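Local coordinates for protein voltage-sensor containing phosphatase (Ciona intestinalis, PDB 3V0D) that probably dephosphorylates membrane phosphoinositides under the control of a voltage sensor, using a PTEN-like phosphatase domain coupled to a C2 domain, at residues E233-K238 against G242-L247; L223-V228 against C258-C263; T205-T210 against V272-T277; K307-D312 against K318-Y323. The protein carries 1 engineered substitution. One frame throughout, in Å; residues are numbered along the deposited sequence. Where two conformers were deposited one is given.

Contact 1 (E233-K238 against G242-L247); sequences EVLLCK and GYNCAL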
loop_
_atom_site.group_PDB
_atom_site.type_symbol
_atom_site.label_atom_id
_atom_site.label_comp_id
_atom_site.label_asym_id
_atom_site.label_seq_id
_atom_site.Cartn_x
_atom_site.Cartn_y
_atom_site.Cartn_z
ATOM N N GLU A 233 1.153 11.059 -14.358
ATOM C CA GLU A 233 1.730 10.210 -15.377
ATOM C C GLU A 233 3.018 10.822 -15.894
ATOM O O GLU A 233 3.035 12.005 -16.291
ATOM C CB GLU A 233 0.767 10.026 -16.534
ATOM C CG GLU A 233 1.355 9.239 -17.695
ATOM C CD GLU A 233 0.407 9.128 -18.836
ATOM O OE1 GLU A 233 0.599 9.858 -19.810
ATOM O OE2 GLU A 233 -0.542 8.340 -18.782
ATOM N N VAL A 234 4.097 10.040 -15.898
ATOM C CA VAL A 234 5.361 10.481 -16.470
ATOM C C VAL A 234 5.746 9.688 -17.723
ATOM O O VAL A 234 6.601 10.149 -18.471
ATOM C CB VAL A 234 6.522 10.574 -15.452
ATOM C CG1 VAL A 234 6.161 11.547 -14.328
ATOM C CG2 VAL A 234 6.863 9.216 -14.891
ATOM N N LEU A 235 5.129 8.528 -17.975
ATOM C CA LEU A 235 5.363 7.790 -19.227
ATOM C C LEU A 235 4.176 6.875 -19.480
ATOM O O LEU A 235 3.612 6.290 -18.529
ATOM C CB LEU A 235 6.640 6.943 -19.160
ATOM C CG LEU A 235 7.134 6.375 -20.490
ATOM C CD1 LEU A 235 7.583 7.489 -21.437
ATOM C CD2 LEU A 235 8.245 5.383 -20.282
ATOM N N LEU A 236 3.820 6.740 -20.751
ATOM C CA LEU A 236 2.848 5.758 -21.187
ATOM C C LEU A 236 3.455 4.998 -22.362
ATOM O O LEU A 236 3.948 5.609 -23.333
ATOM C CB LEU A 236 1.545 6.432 -21.608
ATOM C CG LEU A 236 0.422 5.486 -22.049
ATOM C CD1 LEU A 236 0.001 4.496 -20.950
ATOM C CD2 LEU A 236 -0.775 6.319 -22.518
ATOM N N CYS A 237 3.415 3.668 -22.279
ATOM C CA CYS A 237 3.892 2.780 -23.339
ATOM C C CYS A 237 2.733 1.916 -23.809
ATOM O O CYS A 237 2.040 1.326 -22.990
ATOM C CB CYS A 237 4.972 1.837 -22.816
ATOM S SG CYS A 237 6.420 2.682 -22.098
ATOM N N LYS A 238 2.536 1.826 -25.119
ATOM C CA LYS A 238 1.472 0.979 -25.684
ATOM C C LYS A 238 2.175 -0.059 -26.540
ATOM O O LYS A 238 2.824 0.269 -27.533
ATOM C CB LYS A 238 0.443 1.794 -26.480
ATOM C CG LYS A 238 -0.093 2.995 -25.713
ATOM C CD LYS A 238 -1.124 3.755 -26.507
ATOM C CE LYS A 238 -1.577 4.978 -25.750
ATOM N NZ LYS A 238 -2.687 5.689 -26.418
ATOM N N GLY A 242 4.011 0.165 -30.444
ATOM C CA GLY A 242 5.351 0.733 -30.317
ATOM C C GLY A 242 5.339 2.177 -29.850
ATOM O O GLY A 242 6.277 2.901 -30.094
ATOM N N TYR A 243 4.302 2.572 -29.105
ATOM C CA TYR A 243 4.220 3.928 -28.565
ATOM C C TYR A 243 5.144 3.979 -27.346
ATOM O O TYR A 243 4.889 3.319 -26.325
ATOM C CB TYR A 243 2.763 4.149 -28.207
ATOM C CG TYR A 243 2.311 5.477 -27.642
ATOM C CD1 TYR A 243 2.703 5.912 -26.367
ATOM C CD2 TYR A 243 1.368 6.227 -28.314
ATOM C CE1 TYR A 243 2.193 7.091 -25.815
ATOM C CE2 TYR A 243 0.866 7.392 -27.779
ATOM C CZ TYR A 243 1.271 7.814 -26.522
ATOM O OH TYR A 243 0.742 8.989 -26.020
ATOM N N ASN A 244 6.250 4.718 -27.484
ATOM C CA ASN A 244 7.325 4.761 -26.482
ATOM C C ASN A 244 7.872 3.384 -26.112
ATOM O O ASN A 244 8.351 3.197 -24.988
ATOM C CB ASN A 244 6.910 5.503 -25.201
ATOM C CG ASN A 244 6.726 6.970 -25.399
ATOM O OD1 ASN A 244 7.512 7.632 -26.104
ATOM N ND2 ASN A 244 5.704 7.516 -24.746
ATOM N N CYS A 245 7.890 2.429 -27.049
ATOM C CA CYS A 245 8.386 1.103 -26.695
ATOM C C CYS A 245 8.585 0.261 -27.946
ATOM O O CYS A 245 8.256 0.676 -29.052
ATOM C CB CYS A 245 7.423 0.387 -25.710
ATOM S SG CYS A 245 5.839 -0.019 -26.438
ATOM N N ALA A 246 9.124 -0.934 -27.740
ATOM C CA ALA A 246 9.258 -1.940 -28.796
ATOM C C ALA A 246 9.057 -3.316 -28.186
ATOM O O ALA A 246 9.840 -3.755 -27.344
ATOM C CB ALA A 246 10.609 -1.844 -29.477
ATOM N N LEU A 247 8.003 -4.000 -28.608
ATOM C CA LEU A 247 7.613 -5.286 -28.051
ATOM C C LEU A 247 8.195 -6.465 -28.799
ATOM O O LEU A 247 8.178 -6.484 -30.030
ATOM C CB LEU A 247 6.088 -5.381 -28.156
ATOM C CG LEU A 247 5.412 -6.700 -27.763
ATOM C CD1 LEU A 247 5.586 -6.962 -26.295
ATOM C CD2 LEU A 247 3.935 -6.691 -28.143
HETATM O O HOH W 1 -2.113 8.515 -25.571
#
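Lys238 and Tyr243 form a single antiparallel, hydrogen-bonded pair where strand 232-238, at the edge of one sheet of the C2 domain, turns toward the other sheet. Lys238 N donates to Tyr243 O at 3.0 Å. In return, Lys238 O accepts Tyr243 N at 3.2 Å and, weakly, Gly242 N at 3.1 Å, so two successive residues face Lys238 in a G1 beta bulge. Gly242 also begins a type II turn that runs to Cys245. Asn244 uses both ends of its amide: ND2 donates to Leu236 O at 3.0 Å, almost straight (171°) and in its own amide plane, while OD1 accepts from Asn262 ND2. Leu236 O also lies in the plane of the Tyr243 ring, at its edge. With Tyr243 CG anti to the backbone N (chi1 -179°), the ring runs alongside the extended Lys238 chain, whose CE stands 4.0 Å from the ring centroid, over the face. Lys238 NZ sits off-centre, 4.6 Å from the same centroid, in a cation-pi contact, and shares a water with Tyr243 OH, 3.0 Å from NZ and 2.9 Å from OH. The ammonium thus probably combines ring attraction with hydration, while directional backbone and amide bonds hold the turn.

Contact 2 (L223-V228 against C258-C263); sequences LSMQIV and CEVKNC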
loop_
_atom_site.group_PDB
_atom_site.type_symbol
_atom_site.label_atom_id
_atom_site.label_comp_id
_atom_site.label_asym_id
_atom_site.label_seq_id
_atom_site.Cartn_x
_atom_site.Cartn_y
_atom_site.Cartn_z
ATOM N N LEU A 223 -1.577 -5.022 -24.085
ATOM C CA LEU A 223 -1.091 -4.347 -22.891
ATOM C C LEU A 223 -0.529 -2.956 -23.145
ATOM O O LEU A 223 0.073 -2.672 -24.196
ATOM C CB LEU A 223 -0.019 -5.205 -22.201
ATOM C CG LEU A 223 -0.491 -6.555 -21.640
ATOM C CD1 LEU A 223 0.692 -7.326 -21.079
ATOM C CD2 LEU A 223 -1.588 -6.393 -20.590
ATOM N N SER A 224 -0.659 -2.137 -22.116
ATOM C CA SER A 224 0.033 -0.858 -22.042
ATOM C C SER A 224 0.540 -0.705 -20.612
ATOM O O SER A 224 0.052 -1.361 -19.689
ATOM C CB SER A 224 -0.867 0.303 -22.467
ATOM O OG SER A 224 -2.073 0.282 -21.753
ATOM N N MET A 225 1.516 0.182 -20.435
ATOM C CA MET A 225 2.149 0.382 -19.133
ATOM C C MET A 225 2.252 1.875 -18.877
ATOM O O MET A 225 2.769 2.610 -19.719
ATOM C CB MET A 225 3.542 -0.249 -19.107
ATOM C CG MET A 225 4.230 -0.146 -17.759
ATOM S SD MET A 225 5.899 -0.806 -17.752
ATOM C CE MET A 225 6.751 0.475 -18.667
ATOM N N GLN A 226 1.769 2.302 -17.720
ATOM C CA GLN A 226 1.831 3.693 -17.301
ATOM C C GLN A 226 2.738 3.793 -16.091
ATOM O O GLN A 226 2.601 3.032 -15.125
ATOM C CB GLN A 226 0.427 4.155 -16.917
ATOM C CG GLN A 226 0.346 5.632 -16.569
ATOM C CD GLN A 226 -0.993 5.984 -15.988
ATOM O OE1 GLN A 226 -1.446 5.364 -15.022
ATOM N NE2 GLN A 226 -1.642 7.014 -16.544
ATOM N N ILE A 227 3.652 4.759 -16.132
ATOM C CA ILE A 227 4.514 5.062 -14.982
ATOM C C ILE A 227 4.033 6.378 -14.370
ATOM O O ILE A 227 3.876 7.380 -15.085
ATOM C CB ILE A 227 6.006 5.166 -15.390
ATOM C CG1 ILE A 227 6.456 3.899 -16.129
ATOM C CG2 ILE A 227 6.866 5.481 -14.154
ATOM C CD1 ILE A 227 7.922 3.874 -16.536
ATOM N N VAL A 228 3.807 6.343 -13.058
ATOM C CA VAL A 228 3.289 7.476 -12.302
ATOM C C VAL A 228 4.301 7.862 -11.221
ATOM O O VAL A 228 4.828 6.986 -10.505
ATOM C CB VAL A 228 1.926 7.098 -11.659
ATOM C CG1 VAL A 228 1.438 8.167 -10.671
ATOM C CG2 VAL A 228 0.882 6.822 -12.725
ATOM N N CYS A 258 9.843 -5.938 -23.594
ATOM C CA CYS A 258 9.543 -4.680 -24.222
ATOM C C CYS A 258 10.589 -3.662 -23.860
ATOM O O CYS A 258 10.796 -3.384 -22.682
ATOM C CB CYS A 258 8.128 -4.294 -23.801
ATOM S SG CYS A 258 7.386 -3.138 -24.841
ATOM N N GLU A 259 11.258 -3.112 -24.871
ATOM C CA GLU A 259 12.128 -1.995 -24.652
ATOM C C GLU A 259 11.277 -0.782 -24.340
ATOM O O GLU A 259 10.317 -0.506 -25.066
ATOM C CB GLU A 259 12.973 -1.734 -25.875
ATOM C CG GLU A 259 13.877 -0.545 -25.693
ATOM C CD GLU A 259 14.606 -0.159 -26.941
ATOM O OE1 GLU A 259 14.583 -0.928 -27.928
ATOM O OE2 GLU A 259 15.217 0.927 -26.920
ATOM N N VAL A 260 11.605 -0.085 -23.259
ATOM C CA VAL A 260 10.893 1.110 -22.854
ATOM C C VAL A 260 11.716 2.305 -23.315
ATOM O O VAL A 260 12.899 2.411 -22.974
ATOM C CB VAL A 260 10.688 1.094 -21.338
ATOM C CG1 VAL A 260 10.105 2.419 -20.841
ATOM C CG2 VAL A 260 9.799 -0.088 -20.935
ATOM N N LYS A 261 11.096 3.194 -24.090
ATOM C CA LYS A 261 11.785 4.344 -24.657
ATOM C C LYS A 261 11.317 5.629 -23.998
ATOM O O LYS A 261 10.151 5.750 -23.590
ATOM C CB LYS A 261 11.506 4.410 -26.161
ATOM C CG LYS A 261 11.943 3.173 -26.927
ATOM C CD LYS A 261 11.524 3.320 -28.389
ATOM C CE LYS A 261 11.857 2.110 -29.197
ATOM N NZ LYS A 261 11.424 2.310 -30.610
ATOM N N ASN A 262 12.240 6.594 -23.927
ATOM C CA ASN A 262 11.917 7.962 -23.538
ATOM C C ASN A 262 11.491 8.105 -22.086
ATOM O O ASN A 262 10.856 9.085 -21.726
ATOM C CB ASN A 262 10.870 8.570 -24.471
ATOM C CG ASN A 262 11.275 8.475 -25.908
ATOM O OD1 ASN A 262 12.401 8.799 -26.263
ATOM N ND2 ASN A 262 10.368 8.006 -26.749
ATOM N N CYS A 263 11.863 7.162 -21.217
ATOM C CA CYS A 263 11.505 7.336 -19.809
ATOM C C CYS A 263 12.236 8.547 -19.233
ATOM O O CYS A 263 13.444 8.667 -19.389
ATOM C CB CYS A 263 11.901 6.100 -19.028
ATOM S SG CYS A 263 11.288 6.082 -17.324
#
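Met225 and Ile227 meet Val260 and Cys263 in a purely apolar, buried contact between the two sheets of the C2 domain. Strand 223-229 belongs to the four-stranded sheet and strand 255-260 to the five-stranded one, and the backbones stay well apart: the nearest CA atoms are those of Ile227 and Cys263, at 8.8 Å. Side-chain ends bridge that distance at two points. Met225 CG lies anti to the backbone N and chi2 is extended too, which carries the sulfur straight out from the strand; the bend at chi3 (73°) then turns CE to Val260 CG2, 3.8 Å away, and the two side chains cross at about a right angle. Two residues along, Ile227 reaches out through its CG1 branch and touches Cys263 SG with CD1 at 4.1 Å, just past the end of strand 255-260. Neighbours in both sheets pack round these points. Leu235 lies against Ile227, Val260 and Cys263, Met225 also touches Phe274 and Val207, and Ile227 reaches Val204. Gln226, between the two inward residues, points elsewhere, its amide bonded to Glu233 and Arg273. Inward hydrophobic residues from facing antiparallel sheets are typical of a beta-sandwich core, here that of a PTEN-type C2 domain.

Contact 3 (T205-T210 against V272-T277); sequences TGVTIT and VRFMST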
loop_
_atom_site.group_PDB
_atom_site.type_symbol
_atom_site.label_atom_id
_atom_site.label_comp_id
_atom_site.label_asym_id
_atom_site.label_seq_id
_atom_site.Cartn_x
_atom_site.Cartn_y
_atom_site.Cartn_z
ATOM N N THR A 205 14.190 1.079 -18.645
ATOM C CA THR A 205 14.578 0.827 -20.033
ATOM C C THR A 205 13.983 -0.458 -20.597
ATOM O O THR A 205 14.065 -0.680 -21.816
ATOM C CB THR A 205 16.091 0.743 -20.178
ATOM O OG1 THR A 205 16.552 -0.286 -19.309
ATOM C CG2 THR A 205 16.753 2.074 -19.832
ATOM N N GLY A 206 13.366 -1.278 -19.758
ATOM C CA GLY A 206 12.742 -2.484 -20.248
ATOM C C GLY A 206 11.745 -3.059 -19.257
ATOM O O GLY A 206 11.841 -2.810 -18.036
ATOM N N VAL A 207 10.790 -3.836 -19.777
ATOM C CA VAL A 207 9.866 -4.595 -18.957
ATOM C C VAL A 207 9.732 -5.981 -19.563
ATOM O O VAL A 207 9.614 -6.114 -20.787
ATOM C CB VAL A 207 8.489 -3.863 -18.769
ATOM C CG1 VAL A 207 7.806 -3.471 -20.119
ATOM C CG2 VAL A 207 7.558 -4.668 -17.873
ATOM N N THR A 208 9.774 -6.997 -18.704
ATOM C CA THR A 208 9.691 -8.395 -19.106
ATOM C C THR A 208 8.593 -9.044 -18.291
ATOM O O THR A 208 8.603 -8.920 -17.066
ATOM C CB THR A 208 11.031 -9.108 -18.850
ATOM O OG1 THR A 208 12.049 -8.394 -19.564
ATOM C CG2 THR A 208 10.994 -10.562 -19.325
ATOM N N ILE A 209 7.667 -9.729 -18.970
ATOM C CA ILE A 209 6.573 -10.411 -18.298
ATOM C C ILE A 209 6.621 -11.880 -18.696
ATOM O O ILE A 209 6.560 -12.211 -19.882
ATOM C CB ILE A 209 5.214 -9.815 -18.672
ATOM C CG1 ILE A 209 5.208 -8.296 -18.463
ATOM C CG2 ILE A 209 4.100 -10.513 -17.904
ATOM C CD1 ILE A 209 3.927 -7.592 -18.913
ATOM N N THR A 210 6.728 -12.743 -17.689
ATOM C CA THR A 210 6.740 -14.194 -17.900
ATOM C C THR A 210 5.368 -14.794 -17.656
ATOM O O THR A 210 4.552 -14.210 -16.955
ATOM C CB THR A 210 7.776 -14.864 -16.983
ATOM O OG1 THR A 210 7.418 -14.637 -15.609
ATOM C CG2 THR A 210 9.170 -14.332 -17.288
ATOM N N VAL A 272 3.562 1.707 -11.121
ATOM C CA VAL A 272 3.542 1.206 -12.490
ATOM C C VAL A 272 2.239 0.449 -12.657
ATOM O O VAL A 272 1.952 -0.488 -11.896
ATOM C CB VAL A 272 4.744 0.287 -12.757
ATOM C CG1 VAL A 272 4.765 -0.136 -14.205
ATOM C CG2 VAL A 272 6.051 1.000 -12.386
ATOM N N ARG A 273 1.431 0.866 -13.628
ATOM C CA ARG A 273 0.115 0.275 -13.882
ATOM C C ARG A 273 0.116 -0.370 -15.252
ATOM O O ARG A 273 0.588 0.220 -16.233
ATOM C CB ARG A 273 -0.979 1.340 -13.852
ATOM C CG ARG A 273 -1.102 2.024 -12.489
ATOM C CD ARG A 273 -2.101 3.209 -12.535
ATOM N NE ARG A 273 -3.470 2.753 -12.749
ATOM C CZ ARG A 273 -4.143 2.850 -13.889
ATOM N NH1 ARG A 273 -3.634 3.467 -14.945
ATOM N NH2 ARG A 273 -5.352 2.316 -13.950
ATOM N N PHE A 274 -0.458 -1.556 -15.335
ATOM C CA PHE A 274 -0.606 -2.271 -16.605
ATOM C C PHE A 274 -2.075 -2.331 -16.940
ATOM O O PHE A 274 -2.893 -2.829 -16.149
ATOM C CB PHE A 274 0.005 -3.679 -16.538
ATOM C CG PHE A 274 1.477 -3.652 -16.376
ATOM C CD1 PHE A 274 2.038 -3.445 -15.110
ATOM C CD2 PHE A 274 2.326 -3.782 -17.471
ATOM C CE1 PHE A 274 3.405 -3.387 -14.931
ATOM C CE2 PHE A 274 3.731 -3.734 -17.293
ATOM C CZ PHE A 274 4.256 -3.516 -16.004
ATOM N N MET A 275 -2.405 -1.823 -18.130
ATOM C CA MET A 275 -3.771 -1.767 -18.651
ATOM C C MET A 275 -3.903 -2.712 -19.831
ATOM O O MET A 275 -2.898 -3.072 -20.456
ATOM C CB MET A 275 -4.101 -0.323 -19.050
ATOM C CG MET A 275 -4.186 0.607 -17.843
ATOM S SD MET A 275 -4.217 2.349 -18.228
ATOM C CE MET A 275 -2.519 2.563 -18.728
ATOM N N SER A 276 -5.142 -3.080 -20.144
ATOM C CA SER A 276 -5.368 -3.999 -21.240
ATOM C C SER A 276 -6.602 -3.648 -22.022
ATOM O O SER A 276 -7.625 -3.263 -21.449
ATOM C CB SER A 276 -5.536 -5.408 -20.688
ATOM O OG SER A 276 -5.888 -6.332 -21.694
ATOM N N THR A 277 -6.531 -3.829 -23.337
ATOM C CA THR A 277 -7.711 -3.729 -24.178
ATOM C C THR A 277 -8.532 -5.021 -24.196
ATOM O O THR A 277 -9.594 -5.059 -24.809
ATOM C CB THR A 277 -7.310 -3.375 -25.619
ATOM O OG1 THR A 277 -6.429 -4.377 -26.106
ATOM C CG2 THR A 277 -6.667 -1.999 -25.691
#
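Ser276 OG is hydrogen-bonded to both Asp222 OD2 and Ser278 N, at the end of the strand whose Phe274 reaches across to Val207 and Ile209. The contact itself is apolar. Phe274, on strand 269-276 of the four-stranded sheet, directs its ring at strand 202-210, the central strand of the five-stranded sheet, and each aliphatic side chain slides past it in the opposite direction. Val207 CG2 sits near the ring plane at its edge, 4.0 Å from Phe274 CZ and equally 4.0 Å from Phe274 CE2. This branch is the one anti to the backbone N; the other, CG1, takes the place between N and the carbonyl carbon (chi1 54°). Ile209 brings its CD1 to 4.2 Å from Phe274 CE2, so CE2 touches both side chains. Elsewhere the ring stacks with that of Phe290 and touches Met225, while Val207 also packs on Cys258, Val260, Val329 and Leu331. Polar groups occupy the outward positions instead: Arg273 forms a salt bridge with Asp286 and a hydrogen bond to Gln226 OE1, and Thr210 OG1 is bonded to Thr328 OG1 and Asn326 O. Inward apolar residues of two facing sheets, with polar residues turned outward, are typical of a beta-sandwich such as this C2 domain.

Contact 4 (K307-D312 against K318-Y323); sequences KREEID and KTWKIY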
loop_
_atom_site.group_PDB
_atom_site.type_symbol
_atom_site.label_atom_id
_atom_site.label_comp_id
_atom_site.label_asym_id
_atom_site.label_seq_id
_atom_site.Cartn_x
_atom_site.Cartn_y
_atom_site.Cartn_z
ATOM N N LYS A 307 7.498 -11.396 -8.189
ATOM C CA LYS A 307 6.724 -12.601 -8.430
ATOM C C LYS A 307 5.226 -12.340 -8.267
ATOM O O LYS A 307 4.805 -11.257 -7.866
ATOM C CB LYS A 307 7.201 -13.743 -7.525
ATOM C CG LYS A 307 8.698 -13.970 -7.535
ATOM C CD LYS A 307 9.044 -15.149 -6.628
ATOM C CE LYS A 307 10.277 -14.924 -5.773
ATOM N NZ LYS A 307 10.337 -15.940 -4.687
ATOM N N ARG A 308 4.410 -13.330 -8.617
ATOM C CA ARG A 308 2.958 -13.152 -8.639
ATOM C C ARG A 308 2.435 -12.556 -7.330
ATOM O O ARG A 308 1.644 -11.617 -7.330
ATOM C CB ARG A 308 2.274 -14.499 -8.923
ATOM C CG ARG A 308 0.765 -14.440 -8.905
ATOM C CD ARG A 308 0.142 -15.779 -9.250
ATOM N NE ARG A 308 0.430 -16.763 -8.211
ATOM C CZ ARG A 308 0.117 -18.052 -8.290
ATOM N NH1 ARG A 308 -0.530 -18.531 -9.365
ATOM N NH2 ARG A 308 0.430 -18.861 -7.282
ATOM N N GLU A 309 2.891 -13.107 -6.215
ATOM C CA GLU A 309 2.423 -12.691 -4.892
ATOM C C GLU A 309 2.848 -11.274 -4.527
ATOM O O GLU A 309 2.340 -10.708 -3.569
ATOM C CB GLU A 309 3.025 -13.657 -3.865
ATOM C CG GLU A 309 2.535 -15.100 -3.952
ATOM C CD GLU A 309 2.871 -15.874 -5.250
ATOM O OE1 GLU A 309 1.944 -16.638 -5.670
ATOM O OE2 GLU A 309 4.022 -15.757 -5.808
ATOM N N GLU A 310 3.809 -10.748 -5.276
ATOM C CA GLU A 310 4.374 -9.415 -5.038
ATOM C C GLU A 310 3.791 -8.330 -5.915
ATOM O O GLU A 310 4.234 -7.192 -5.847
ATOM C CB GLU A 310 5.880 -9.443 -5.263
ATOM C CG GLU A 310 6.691 -10.192 -4.227
ATOM C CD GLU A 310 8.132 -10.234 -4.645
ATOM O OE1 GLU A 310 8.950 -9.512 -4.038
ATOM O OE2 GLU A 310 8.449 -10.959 -5.610
ATOM N N ILE A 311 2.790 -8.668 -6.728
ATOM C CA ILE A 311 2.173 -7.708 -7.650
ATOM C C ILE A 311 0.725 -7.469 -7.206
ATOM O O ILE A 311 0.045 -8.414 -6.798
ATOM C CB ILE A 311 2.224 -8.261 -9.096
ATOM C CG1 ILE A 311 3.666 -8.527 -9.511
ATOM C CG2 ILE A 311 1.543 -7.290 -10.087
ATOM C CD1 ILE A 311 3.826 -9.398 -10.776
ATOM N N ASP A 312 0.269 -6.217 -7.274
ATOM C CA ASP A 312 -1.069 -5.885 -6.824
ATOM C C ASP A 312 -2.087 -6.306 -7.861
ATOM O O ASP A 312 -2.121 -5.822 -8.998
ATOM C CB ASP A 312 -1.195 -4.385 -6.528
ATOM C CG ASP A 312 -0.191 -3.904 -5.480
ATOM O OD1 ASP A 312 0.252 -2.748 -5.574
ATOM O OD2 ASP A 312 0.097 -4.684 -4.544
ATOM N N LYS A 318 -7.885 -15.696 -6.121
ATOM C CA LYS A 318 -8.989 -15.788 -7.082
ATOM C C LYS A 318 -8.537 -15.589 -8.528
ATOM O O LYS A 318 -9.224 -16.035 -9.450
ATOM C CB LYS A 318 -10.125 -14.824 -6.742
ATOM C CG LYS A 318 -9.774 -13.359 -6.921
ATOM C CD LYS A 318 -10.987 -12.475 -6.726
ATOM C CE LYS A 318 -10.682 -11.038 -7.094
ATOM N NZ LYS A 318 -11.877 -10.171 -6.887
ATOM N N THR A 319 -7.395 -14.935 -8.728
ATOM C CA THR A 319 -6.890 -14.662 -10.074
ATOM C C THR A 319 -5.906 -15.685 -10.608
ATOM O O THR A 319 -5.403 -15.534 -11.714
ATOM C CB THR A 319 -6.157 -13.291 -10.121
ATOM O OG1 THR A 319 -4.889 -13.391 -9.446
ATOM C CG2 THR A 319 -6.987 -12.172 -9.497
ATOM N N TRP A 320 -5.661 -16.756 -9.855
ATOM C CA TRP A 320 -4.540 -17.633 -10.177
ATOM C C TRP A 320 -4.751 -18.589 -11.364
ATOM O O TRP A 320 -3.808 -19.247 -11.770
ATOM C CB TRP A 320 -4.066 -18.385 -8.924
ATOM C CG TRP A 320 -3.377 -17.458 -7.902
ATOM C CD1 TRP A 320 -3.184 -16.086 -7.991
ATOM C CD2 TRP A 320 -2.830 -17.852 -6.633
ATOM N NE1 TRP A 320 -2.526 -15.630 -6.880
ATOM C CE2 TRP A 320 -2.309 -16.678 -6.020
ATOM C CE3 TRP A 320 -2.749 -19.082 -5.941
ATOM C CZ2 TRP A 320 -1.697 -16.709 -4.754
ATOM C CZ3 TRP A 320 -2.126 -19.102 -4.710
ATOM C CH2 TRP A 320 -1.615 -17.935 -4.120
ATOM N N LYS A 321 -5.955 -18.634 -11.929
ATOM C CA LYS A 321 -6.107 -19.322 -13.214
ATOM C C LYS A 321 -5.560 -18.507 -14.370
ATOM O O LYS A 321 -5.194 -19.057 -15.416
ATOM C CB LYS A 321 -7.565 -19.678 -13.511
ATOM C CG LYS A 321 -8.171 -20.691 -12.562
ATOM C CD LYS A 321 -9.428 -21.357 -13.139
ATOM C CE LYS A 321 -10.571 -20.367 -13.368
ATOM N NZ LYS A 321 -11.039 -19.679 -12.117
ATOM N N ILE A 322 -5.529 -17.192 -14.175
ATOM C CA ILE A 322 -4.994 -16.264 -15.170
ATOM C C ILE A 322 -3.506 -16.022 -14.922
ATOM O O ILE A 322 -2.691 -16.153 -15.836
ATOM C CB ILE A 322 -5.789 -14.943 -15.212
ATOM C CG1 ILE A 322 -7.206 -15.214 -15.747
ATOM C CG2 ILE A 322 -5.078 -13.905 -16.087
ATOM C CD1 ILE A 322 -8.064 -13.970 -15.911
ATOM N N TYR A 323 -3.163 -15.634 -13.688
ATOM C CA TYR A 323 -1.769 -15.407 -13.339
ATOM C C TYR A 323 -1.253 -16.687 -12.711
ATOM O O TYR A 323 -1.564 -16.978 -11.564
ATOM C CB TYR A 323 -1.624 -14.206 -12.371
ATOM C CG TYR A 323 -2.276 -12.956 -12.899
ATOM C CD1 TYR A 323 -3.478 -12.525 -12.370
ATOM C CD2 TYR A 323 -1.718 -12.236 -13.961
ATOM C CE1 TYR A 323 -4.105 -11.383 -12.870
ATOM C CE2 TYR A 323 -2.334 -11.086 -14.467
ATOM C CZ TYR A 323 -3.532 -10.691 -13.934
ATOM O OH TYR A 323 -4.131 -9.574 -14.451
#
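Arg308 lies flat on Trp320, the guanidinium and indole planes only 2° apart and CZ 3.5 Å from the centroid of the five-membered ring. This is the tight part of the contact. The Arg308 chain leaves the backbone extended and bends at chi3 (66°), which brings CD as well as the guanidinium over the indole face. Within its own plane the guanidinium donates from NH1 to Tyr323 O at 2.9 Å, a nearly straight bond (168°) that helps fix its rotation over the ring. Tyr323 O also lies 3.1 Å from Arg308 CD. Both segments belong to the long connection between strands 303-307 and 328-335 of the C2 sandwich, where the short 3-10 turn 308-310 presents Arg308. On this connection Glu310 O and Asp312 are hydrogen-bonded to Arg180 and Ser177 of helix 176-191. Trp320 is itself held by NE1, bonded to Pro314 O. The looser, solvent side belongs to Glu309, an exposed residue modelled in two conformers. In the conformer described, and so with some doubt, OE1 accepts from both Arg308 NE and Arg308 NH2 in a side-on salt bridge, its carboxylate steeply inclined to the indole and no closer than 3.8 Å, from OE1 to Trp320 CZ2.

Overall arrangement
Following the chain, strand 202-210 opens contact 3, strand 223-229 opens contact 2, and strand 232-238 opens contact 1. These close in reverse order: contact 1 at once, over a three-residue connection, contact 2 at 258-263 and contact 3 at 272-277. Contact 1 is therefore nested in contact 2, and contact 2 in contact 3. All three join the four-stranded sheet to the five-stranded one, contact 1 between edge strands and the other two further in; their centres lie 4 to 10 Å apart. Contact 4 follows in series without crossing them, closing a short loop between strands 303-307 and 328-335, its centre about 14 Å from that of contact 3.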